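Local atomic coordinates of putative branched-chain amino acid ABC transporter (Chromobacterium violaceum, PDB entry 4PYR), a protein that is of uncertain function but belongs to the LppC lipoprotein family, may regulate an enzyme, and binds glutathione between its two periplasmic-binding-protein lobes. Residues Leu104-Glu109 against Ser135-Lys140; Ala114-Asp119 against Pro198-Ser203; Val262-Ser267 against Ala271-Asp276. All coordinates share one frame; numbering follows the deposited sequence. Where two conformers were deposited one is given.

In the fold
Contacts 1 and 2 share helix 106-119: its first turn, with Arg137 opposite, faces the bound glutathione, while its last turns pack on strand 199-201. Their centres lie 13 Å apart and they touch directly, Glu109 OE1 being 2.7 Å from Ser203 OG, a probable hydrogen bond. Contact 3 stands apart, its centre 26 Å from that of contact 1 and 29 Å from that of contact 2, with nearest atoms about 12 Å away in each case. A mixed sheet still relates contacts 2 and 3, for strand 199-201 lies within it and strand 274-277 is its outermost strand on one side. Of the three, contact 1 alone supplies glutathione-pocket residues: Leu104, Ile105 and Arg137.

Contact 1 of 3, residues Leu104-Glu109 against Ser135-Lys140; sequences LIVEGE and SQRLGK. With GSH (glutathione), chain B.
Arg137 meets Glu107 side-on, giving a two-bond salt bridge in which NE reaches Glu107 OE2 at 2.8 Å and NH2 reaches Glu107 OE1 at 2.7 Å. Both bonds are nearly straight, at 160°, and both oxygens lie close to the guanidinium plane. OE1 uses its syn lone pair, while NE comes to the syn side of OE2 from out of the carboxylate plane; carboxylate and guanidinium are turned 30° against each other. Arg137 NH2 also donates to the gamma-glutamyl amide oxygen OE1 of glutathione, at 2.7 Å, while NH1 adds a weak bond to the same atom.

The guanidinium is packed on both faces. The gamma-glutamyl carboxylate carbon C1 of glutathione sits 3.6 Å above the Arg137 plane, over its centre, and Val106 CG2 approaches the opposite face, 3.8 Å from Arg137 NH2. The Glu107 salt bridge, with the glutathione carboxylate a nearby negative charge over the face, would probably keep the arginine charged.

Further out, one water accepts from Val106 N and donates to glutathione OE1, and a second donates to both Glu107 OE2 and Arg137 O, tying the carboxylate to the backbone of its partner's helix. A bend at chi2 of Glu107 (88°) swings its carboxylate across to the arginine. Next to the salt bridge along the two helices, Leu138 CD2 packs 3.8 Å from Val106 CB and 3.3 Å from Val106 O, an apolar contact between helix 106-119 and helix 133-150; Thr202 and Gln204 touch Leu138 from loops. With Leu104 and Ile105 on the preceding loop, Arg137 lines the glutathione pocket, consistent with the interlobe ligand cleft of type 1 periplasmic-binding-protein folds.

Contact 2 of 3, residues Ala114-Asp119 against Pro198-Ser203; sequences ARLMRD and PVYGTS
Met117, present as selenomethionine, lies across one face of the Tyr200 ring, and a CH-pi contact leads: CG stands 3.6 Å from the ring centroid and only 9° off the normal, so it is almost directly above the middle. CG is anti to the carbonyl carbon and beside the backbone N, which carries the chain over the ring. The Met-aromatic component is more oblique, Met117 SE being 4.3 Å from the Tyr200 ring centroid and 30° off the normal, displaced toward Tyr200 CB.

These contacts seat helix 106-119 on strand 199-201, in the helix-on-sheet layering of an alpha/beta lobe. Met117 also touches Ala176 and Ala178 of the adjoining strand 176-180, while Phe142 of helix 133-150 reaches it as well.

Two apolar contacts complete the packing on the tyrosine. A bend at chi3 (87°) brings Met117 CE to 3.6 Å from Tyr200 CD1. At the ring edge, Leu116 CD2 lies near the ring plane, 4.1 Å from Tyr200 CE2, so the preceding residue of the helix adds an edge contact to the facial one.

Polar bonding is left to the far end of the tyrosine, where OH is hydrogen-bonded to Asp120 OD2 and to Arg122 NE, just beyond the helix.

Contact 3 of 3, residues Val262-Ser267 against Ala271-Asp276; sequences VQLAGS and AAVRLD
Val273 has chi1 at 174°, placing CG1 anti to the backbone N and CG2 anti to the carbonyl carbon, and the two methyls divide the contact between them. Val273 CG1 goes to the helix side chain of Gln263, whose CB is 4.0 Å away. Val273 CG2 meets both Leu264 and Ser267: it is 4.1 Å from Leu264 CD2, the two side chains crossing at about a right angle, and 3.4 Å from Ser267 OG. The valine packs against Gln263 and Leu264 of the last helical turn and Ser267 of the turn that follows.

Ser267 is positioned by its own segment. With OG beside the backbone N, Ser267 OG donates to Gln263 O at 3.1 Å, one helical turn back. It approaches from above the carbonyl plane, 43° out of it, with a C=O...OG angle of 137°. Gly266 N adds a weak bond to the same oxygen. No hydrogen bond crosses between 262-267 and 271-276, so their union is van der Waals packing.

Leu260 of helix 245-265 extends the apolar patch to Val273 and Leu275, and Arg259 forms a salt bridge with Asp276. The helix also touches strand 2-8 through Val262 and Ala265, while strand 274-277 pairs with strand 280-284 at the border of the mixed sheet.

Contact 1 of 3, residues Leu104-Glu109 against Ser135-Lys140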
loop_
_atom_site.group_PDB
_atom_site.type_symbol
_atom_site.label_atom_id
_atom_site.label_comp_id
_atom_site.label_asym_id
_atom_site.label_seq_id
_atom_site.Cartn_x
_atom_site.Cartn_y
_atom_site.Cartn_z
ATOM N N LEU A 104 1.709 1.646 2.008
ATOM C CA LEU A 104 0.723 0.647 1.629
ATOM C C LEU A 104 -0.528 0.748 2.495
ATOM O O LEU A 104 -1.181 -0.251 2.755
ATOM C CB LEU A 104 1.366 -0.753 1.742
ATOM C CG LEU A 104 2.652 -0.874 0.936
ATOM C CD1 LEU A 104 3.219 -2.270 1.113
ATOM C CD2 LEU A 104 2.446 -0.525 -0.543
ATOM N N ILE A 105 -0.913 1.956 2.882
ATOM C CA ILE A 105 -2.043 2.125 3.836
ATOM C C ILE A 105 -3.295 1.399 3.401
ATOM O O ILE A 105 -3.843 1.614 2.308
ATOM C CB ILE A 105 -2.438 3.603 4.073
ATOM C CG1 ILE A 105 -2.582 4.396 2.771
ATOM C CG2 ILE A 105 -1.453 4.258 5.002
ATOM C CD1 ILE A 105 -3.306 5.711 2.999
ATOM N N VAL A 106 -3.795 0.562 4.288
ATOM C CA VAL A 106 -4.872 -0.324 3.940
ATOM C C VAL A 106 -6.187 0.347 3.648
ATOM O O VAL A 106 -6.961 -0.159 2.824
ATOM C CB VAL A 106 -5.025 -1.386 5.015
ATOM C CG1 VAL A 106 -3.692 -2.119 5.139
ATOM C CG2 VAL A 106 -5.505 -0.766 6.344
ATOM N N GLU A 107 -6.447 1.486 4.300
ATOM C CA GLU A 107 -7.697 2.182 4.091
ATOM C C GLU A 107 -7.855 2.559 2.629
ATOM O O GLU A 107 -8.973 2.590 2.103
ATOM C CB GLU A 107 -7.759 3.439 4.960
ATOM C CG GLU A 107 -8.172 3.182 6.408
ATOM C CD GLU A 107 -7.028 2.851 7.326
ATOM O OE1 GLU A 107 -5.874 2.692 6.867
ATOM O OE2 GLU A 107 -7.278 2.711 8.548
ATOM N N GLY A 108 -6.727 2.884 1.971
ATOM C CA GLY A 108 -6.754 3.196 0.559
ATOM C C GLY A 108 -7.307 2.069 -0.290
ATOM O O GLY A 108 -8.063 2.288 -1.207
ATOM N N GLU A 109 -6.991 0.847 0.070
ATOM C CA GLU A 109 -7.493 -0.262 -0.706
ATOM C C GLU A 109 -8.989 -0.483 -0.429
ATOM O O GLU A 109 -9.777 -0.749 -1.345
ATOM C CB GLU A 109 -6.680 -1.513 -0.391
ATOM C CG GLU A 109 -5.219 -1.388 -0.780
ATOM C CD GLU A 109 -4.456 -2.690 -0.720
ATOM O OE1 GLU A 109 -5.127 -3.720 -0.531
ATOM O OE2 GLU A 109 -3.222 -2.652 -0.929
ATOM N N SER A 135 -8.809 -5.879 9.813
ATOM C CA SER A 135 -10.097 -6.058 9.196
ATOM C C SER A 135 -11.028 -4.923 9.618
ATOM O O SER A 135 -11.839 -4.472 8.837
ATOM C CB SER A 135 -10.704 -7.362 9.653
ATOM O OG SER A 135 -9.960 -8.436 9.117
ATOM N N GLN A 136 -10.941 -4.532 10.876
ATOM C CA GLN A 136 -11.887 -3.504 11.365
ATOM C C GLN A 136 -11.578 -2.168 10.752
ATOM O O GLN A 136 -12.492 -1.478 10.426
ATOM C CB GLN A 136 -11.865 -3.411 12.887
ATOM C CG GLN A 136 -12.284 -4.688 13.570
ATOM C CD GLN A 136 -13.735 -4.755 13.899
ATOM O OE1 GLN A 136 -14.591 -4.333 13.095
ATOM N NE2 GLN A 136 -14.051 -5.343 15.081
ATOM N N ARG A 137 -10.305 -1.888 10.497
ATOM C CA ARG A 137 -9.911 -0.648 9.787
ATOM C C ARG A 137 -10.410 -0.652 8.362
ATOM O O ARG A 137 -10.909 0.354 7.860
ATOM C CB ARG A 137 -8.407 -0.497 9.782
ATOM C CG ARG A 137 -7.871 0.022 11.106
ATOM C CD ARG A 137 -6.336 0.094 11.169
ATOM N NE ARG A 137 -5.802 0.902 10.084
ATOM C CZ ARG A 137 -4.508 1.070 9.806
ATOM N NH1 ARG A 137 -3.560 0.473 10.529
ATOM N NH2 ARG A 137 -4.168 1.839 8.782
ATOM N N LEU A 138 -10.284 -1.812 7.689
ATOM C CA LEU A 138 -10.764 -1.938 6.325
ATOM C C LEU A 138 -12.257 -1.752 6.235
ATOM O O LEU A 138 -12.792 -1.134 5.323
ATOM C CB LEU A 138 -10.419 -3.346 5.757
ATOM C CG LEU A 138 -8.975 -3.518 5.410
ATOM C CD1 LEU A 138 -8.707 -4.953 5.031
ATOM C CD2 LEU A 138 -8.553 -2.646 4.258
ATOM N N GLY A 139 -12.966 -2.361 7.173
ATOM C CA GLY A 139 -14.386 -2.312 7.097
ATOM C C GLY A 139 -14.912 -0.891 7.275
ATOM O O GLY A 139 -15.786 -0.511 6.531
ATOM N N LYS A 140 -14.365 -0.164 8.252
ATOM C CA LYS A 140 -14.768 1.261 8.450
ATOM C C LYS A 140 -14.504 2.080 7.188
ATOM O O LYS A 140 -15.385 2.843 6.729
ATOM C CB LYS A 140 -14.029 1.834 9.679
ATOM C CG LYS A 140 -14.135 3.348 9.874
ATOM C CD LYS A 140 -15.553 3.774 10.159
ATOM C CE LYS A 140 -15.534 5.178 10.752
ATOM N NZ LYS A 140 -16.769 6.017 10.611
HETATM N N1 GSH B . -2.743 5.641 10.688
HETATM C CA1 GSH B . -2.933 4.237 10.982
HETATM C C1 GSH B . -4.124 4.001 11.889
HETATM O O11 GSH B . -5.267 4.431 11.573
HETATM O O12 GSH B . -3.949 3.329 12.934
HETATM C CB1 GSH B . -1.668 3.647 11.617
HETATM C CG1 GSH B . -0.410 3.829 10.768
HETATM C CD1 GSH B . -0.523 3.075 9.478
HETATM O OE1 GSH B . -1.591 2.560 9.179
HETATM N N2 GSH B . 0.615 3.028 8.749
HETATM C CA2 GSH B . 0.778 2.353 7.454
HETATM C C2 GSH B . 1.617 1.124 7.636
HETATM O O2 GSH B . 1.406 0.652 8.758
HETATM C CB2 GSH B . 1.392 3.316 6.456
HETATM S SG2 GSH B . 1.033 5.001 6.927
HETATM N N3 GSH B . 2.503 0.571 6.726
HETATM C CA3 GSH B . 2.781 0.870 5.289
HETATM C C3 GSH B . 4.250 0.969 4.871
HETATM O O31 GSH B . 4.611 0.638 3.695
HETATM O O32 GSH B . 5.080 1.376 5.708
HETATM O O HOH W 1 -2.038 0.674 6.974
HETATM O O HOH W 2 -10.128 2.780 8.940
#

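Contact 2 of 3, residues Ala114-Asp119 against Pro198-Ser203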
loop_
_atom_site.group_PDB
_atom_site.type_symbol
_atom_site.label_atom_id
_atom_site.label_comp_id
_atom_site.label_asym_id
_atom_site.label_seq_id
_atom_site.Cartn_x
_atom_site.Cartn_y
_atom_site.Cartn_z
ATOM N N ALA A 114 -14.680 -0.230 -2.541
ATOM C CA ALA A 114 -16.019 0.286 -2.601
ATOM C C ALA A 114 -16.284 0.912 -3.953
ATOM O O ALA A 114 -17.340 0.707 -4.511
ATOM C CB ALA A 114 -16.252 1.296 -1.495
ATOM N N ARG A 115 -15.344 1.725 -4.457
ATOM C CA ARG A 115 -15.493 2.296 -5.777
ATOM C C ARG A 115 -15.582 1.260 -6.909
ATOM O O ARG A 115 -16.407 1.415 -7.817
ATOM C CB ARG A 115 -14.377 3.333 -6.014
ATOM C CG ARG A 115 -14.477 4.514 -5.044
ATOM C CD ARG A 115 -13.655 5.702 -5.500
ATOM N NE ARG A 115 -12.226 5.488 -5.317
ATOM C CZ ARG A 115 -11.543 5.831 -4.217
ATOM N NH1 ARG A 115 -12.144 6.394 -3.172
ATOM N NH2 ARG A 115 -10.240 5.590 -4.157
ATOM N N LEU A 116 -14.781 0.193 -6.816
ATOM C CA LEU A 116 -14.812 -0.911 -7.800
ATOM C C LEU A 116 -16.182 -1.555 -7.823
ATOM O O LEU A 116 -16.761 -1.853 -8.887
ATOM C CB LEU A 116 -13.760 -2.008 -7.509
ATOM C CG LEU A 116 -13.833 -3.310 -8.345
ATOM C CD1 LEU A 116 -13.610 -3.057 -9.824
ATOM C CD2 LEU A 116 -12.819 -4.312 -7.821
HETATM N N MSE A 117 -16.704 -1.793 -6.627
HETATM C CA MSE A 117 -17.979 -2.442 -6.563
HETATM C C MSE A 117 -19.106 -1.612 -7.074
HETATM O O MSE A 117 -20.050 -2.132 -7.685
HETATM C CB MSE A 117 -18.154 -2.897 -5.145
HETATM C CG MSE A 117 -17.340 -4.163 -4.841
HETATM SE SE MSE A 117 -17.373 -4.696 -2.965
HETATM C CE MSE A 117 -19.026 -5.764 -3.114
ATOM N N ARG A 118 -19.047 -0.298 -6.848
ATOM C CA ARG A 118 -19.982 0.603 -7.484
ATOM C C ARG A 118 -19.897 0.556 -9.001
ATOM O O ARG A 118 -20.905 0.449 -9.692
ATOM C CB ARG A 118 -19.716 2.021 -6.994
ATOM C CG ARG A 118 -20.229 2.245 -5.603
ATOM C CD ARG A 118 -21.737 2.163 -5.613
ATOM N NE ARG A 118 -22.374 3.418 -6.004
ATOM C CZ ARG A 118 -23.668 3.658 -5.814
ATOM N NH1 ARG A 118 -24.405 2.719 -5.226
ATOM N NH2 ARG A 118 -24.204 4.805 -6.173
ATOM N N ASP A 119 -18.682 0.608 -9.520
ATOM C CA ASP A 119 -18.496 0.482 -10.956
ATOM C C ASP A 119 -19.115 -0.786 -11.532
ATOM O O ASP A 119 -19.700 -0.768 -12.622
ATOM C CB ASP A 119 -17.036 0.482 -11.334
ATOM C CG ASP A 119 -16.865 0.812 -12.789
ATOM O OD1 ASP A 119 -17.480 1.820 -13.243
ATOM O OD2 ASP A 119 -16.181 0.036 -13.477
ATOM N N PRO A 198 -21.016 -12.932 -6.265
ATOM C CA PRO A 198 -19.734 -12.245 -6.392
ATOM C C PRO A 198 -19.136 -11.878 -5.039
ATOM O O PRO A 198 -19.836 -11.316 -4.186
ATOM C CB PRO A 198 -20.106 -10.984 -7.157
ATOM C CG PRO A 198 -21.356 -11.287 -7.876
ATOM C CD PRO A 198 -22.088 -12.273 -7.028
ATOM N N VAL A 199 -17.859 -12.188 -4.841
ATOM C CA VAL A 199 -17.158 -11.940 -3.606
ATOM C C VAL A 199 -15.908 -11.123 -3.950
ATOM O O VAL A 199 -15.198 -11.429 -4.905
ATOM C CB VAL A 199 -16.780 -13.249 -2.875
ATOM C CG1 VAL A 199 -15.992 -12.955 -1.602
ATOM C CG2 VAL A 199 -18.056 -14.046 -2.575
ATOM N N TYR A 200 -15.687 -10.063 -3.176
ATOM C CA TYR A 200 -14.601 -9.142 -3.368
ATOM C C TYR A 200 -13.773 -8.975 -2.117
ATOM O O TYR A 200 -14.291 -9.057 -0.997
ATOM C CB TYR A 200 -15.194 -7.768 -3.656
ATOM C CG TYR A 200 -15.921 -7.630 -4.954
ATOM C CD1 TYR A 200 -17.231 -8.099 -5.116
ATOM C CD2 TYR A 200 -15.313 -6.997 -6.037
ATOM C CE1 TYR A 200 -17.902 -7.951 -6.303
ATOM C CE2 TYR A 200 -15.983 -6.790 -7.224
ATOM C CZ TYR A 200 -17.265 -7.269 -7.390
ATOM O OH TYR A 200 -17.955 -7.074 -8.591
ATOM N N GLY A 201 -12.498 -8.712 -2.279
ATOM C CA GLY A 201 -11.623 -8.364 -1.168
ATOM C C GLY A 201 -10.515 -7.402 -1.626
ATOM O O GLY A 201 -10.373 -7.094 -2.799
ATOM N N THR A 202 -9.712 -6.988 -0.659
ATOM C CA THR A 202 -8.512 -6.240 -0.890
ATOM C C THR A 202 -7.319 -7.188 -0.963
ATOM O O THR A 202 -7.483 -8.411 -0.933
ATOM C CB THR A 202 -8.266 -5.181 0.203
ATOM O OG1 THR A 202 -8.027 -5.836 1.463
ATOM C CG2 THR A 202 -9.447 -4.328 0.355
ATOM N N SER A 203 -6.107 -6.637 -1.001
ATOM C CA SER A 203 -4.914 -7.436 -1.108
ATOM C C SER A 203 -4.682 -8.248 0.163
ATOM O O SER A 203 -3.808 -9.062 0.167
ATOM C CB SER A 203 -3.690 -6.557 -1.409
ATOM O OG SER A 203 -3.320 -5.739 -0.317
#

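Contact 3 of 3, residues Val262-Ser267 against Ala271-Asp276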
loop_
_atom_site.group_PDB
_atom_site.type_symbol
_atom_site.label_atom_id
_atom_site.label_comp_id
_atom_site.label_asym_id
_atom_site.label_seq_id
_atom_site.Cartn_x
_atom_site.Cartn_y
_atom_site.Cartn_z
ATOM N N VAL A 262 13.247 10.157 -8.179
ATOM C CA VAL A 262 13.848 10.752 -9.371
ATOM C C VAL A 262 12.971 11.883 -9.913
ATOM O O VAL A 262 13.486 12.933 -10.283
ATOM C CB VAL A 262 14.112 9.705 -10.476
ATOM C CG1 VAL A 262 14.534 10.378 -11.750
ATOM C CG2 VAL A 262 15.191 8.728 -10.002
ATOM N N GLN A 263 11.650 11.699 -9.913
ATOM C CA GLN A 263 10.754 12.751 -10.376
ATOM C C GLN A 263 10.721 13.963 -9.435
ATOM O O GLN A 263 10.653 15.147 -9.917
ATOM C CB GLN A 263 9.375 12.170 -10.642
ATOM C CG GLN A 263 9.412 10.976 -11.607
ATOM C CD GLN A 263 10.033 11.285 -12.952
ATOM O OE1 GLN A 263 10.883 10.529 -13.494
ATOM N NE2 GLN A 263 9.615 12.409 -13.513
ATOM N N LEU A 264 10.752 13.663 -8.121
ATOM C CA LEU A 264 10.684 14.713 -7.087
ATOM C C LEU A 264 11.924 15.588 -7.081
ATOM O O LEU A 264 11.874 16.771 -6.650
ATOM C CB LEU A 264 10.505 14.091 -5.710
ATOM C CG LEU A 264 9.077 13.594 -5.447
ATOM C CD1 LEU A 264 9.002 12.674 -4.234
ATOM C CD2 LEU A 264 8.115 14.770 -5.284
ATOM N N ALA A 265 13.030 15.046 -7.551
ATOM C CA ALA A 265 14.258 15.814 -7.656
ATOM C C ALA A 265 14.198 16.770 -8.837
ATOM O O ALA A 265 14.855 17.796 -8.818
ATOM C CB ALA A 265 15.459 14.901 -7.781
ATOM N N GLY A 266 13.429 16.387 -9.868
ATOM C CA GLY A 266 13.315 17.065 -11.097
ATOM C C GLY A 266 12.099 18.001 -11.287
ATOM O O GLY A 266 11.883 18.547 -12.378
ATOM N N SER A 267 11.287 18.133 -10.221
ATOM C CA SER A 267 10.006 18.911 -10.247
ATOM C C SER A 267 10.050 20.111 -9.301
ATOM O O SER A 267 10.821 20.112 -8.343
ATOM C CB SER A 267 8.843 18.005 -9.811
ATOM O OG SER A 267 8.447 17.092 -10.822
ATOM N N ALA A 271 3.131 18.135 -6.543
ATOM C CA ALA A 271 1.774 18.253 -7.059
ATOM C C ALA A 271 1.654 17.834 -8.535
ATOM O O ALA A 271 0.647 17.257 -8.943
ATOM C CB ALA A 271 1.202 19.650 -6.812
ATOM N N ALA A 272 2.718 18.063 -9.301
ATOM C CA ALA A 272 2.737 17.721 -10.714
ATOM C C ALA A 272 3.286 16.301 -10.960
ATOM O O ALA A 272 3.416 15.907 -12.136
ATOM C CB ALA A 272 3.558 18.743 -11.500
ATOM N N VAL A 273 3.569 15.537 -9.897
ATOM C CA VAL A 273 4.215 14.238 -10.025
ATOM C C VAL A 273 3.149 13.151 -10.017
ATOM O O VAL A 273 2.321 13.095 -9.097
ATOM C CB VAL A 273 5.257 13.991 -8.913
ATOM C CG1 VAL A 273 5.800 12.572 -8.993
ATOM C CG2 VAL A 273 6.408 14.978 -9.024
ATOM N N ARG A 274 3.140 12.353 -11.087
ATOM C CA ARG A 274 2.287 11.193 -11.222
ATOM C C ARG A 274 3.179 10.054 -11.707
ATOM O O ARG A 274 4.208 10.301 -12.307
ATOM C CB ARG A 274 1.193 11.445 -12.244
ATOM C CG ARG A 274 0.326 12.670 -11.943
ATOM C CD ARG A 274 -1.139 12.435 -12.258
ATOM N NE ARG A 274 -1.993 13.527 -11.774
ATOM C CZ ARG A 274 -3.321 13.552 -11.863
ATOM N NH1 ARG A 274 -3.982 12.552 -12.428
ATOM N NH2 ARG A 274 -3.996 14.597 -11.370
ATOM N N LEU A 275 2.796 8.812 -11.432
ATOM C CA LEU A 275 3.605 7.658 -11.834
ATOM C C LEU A 275 2.734 6.446 -12.142
ATOM O O LEU A 275 1.822 6.164 -11.398
ATOM C CB LEU A 275 4.551 7.253 -10.694
ATOM C CG LEU A 275 5.681 6.253 -11.019
ATOM C CD1 LEU A 275 6.708 6.931 -11.887
ATOM C CD2 LEU A 275 6.335 5.613 -9.800
ATOM N N ASP A 276 3.058 5.743 -13.227
ATOM C CA ASP A 276 2.534 4.388 -13.484
ATOM C C ASP A 276 3.320 3.391 -12.625
ATOM O O ASP A 276 4.232 2.683 -13.093
ATOM C CB ASP A 276 2.537 4.037 -14.992
ATOM C CG ASP A 276 3.930 3.994 -15.629
ATOM O OD1 ASP A 276 4.819 4.748 -15.209
ATOM O OD2 ASP A 276 4.138 3.188 -16.574
#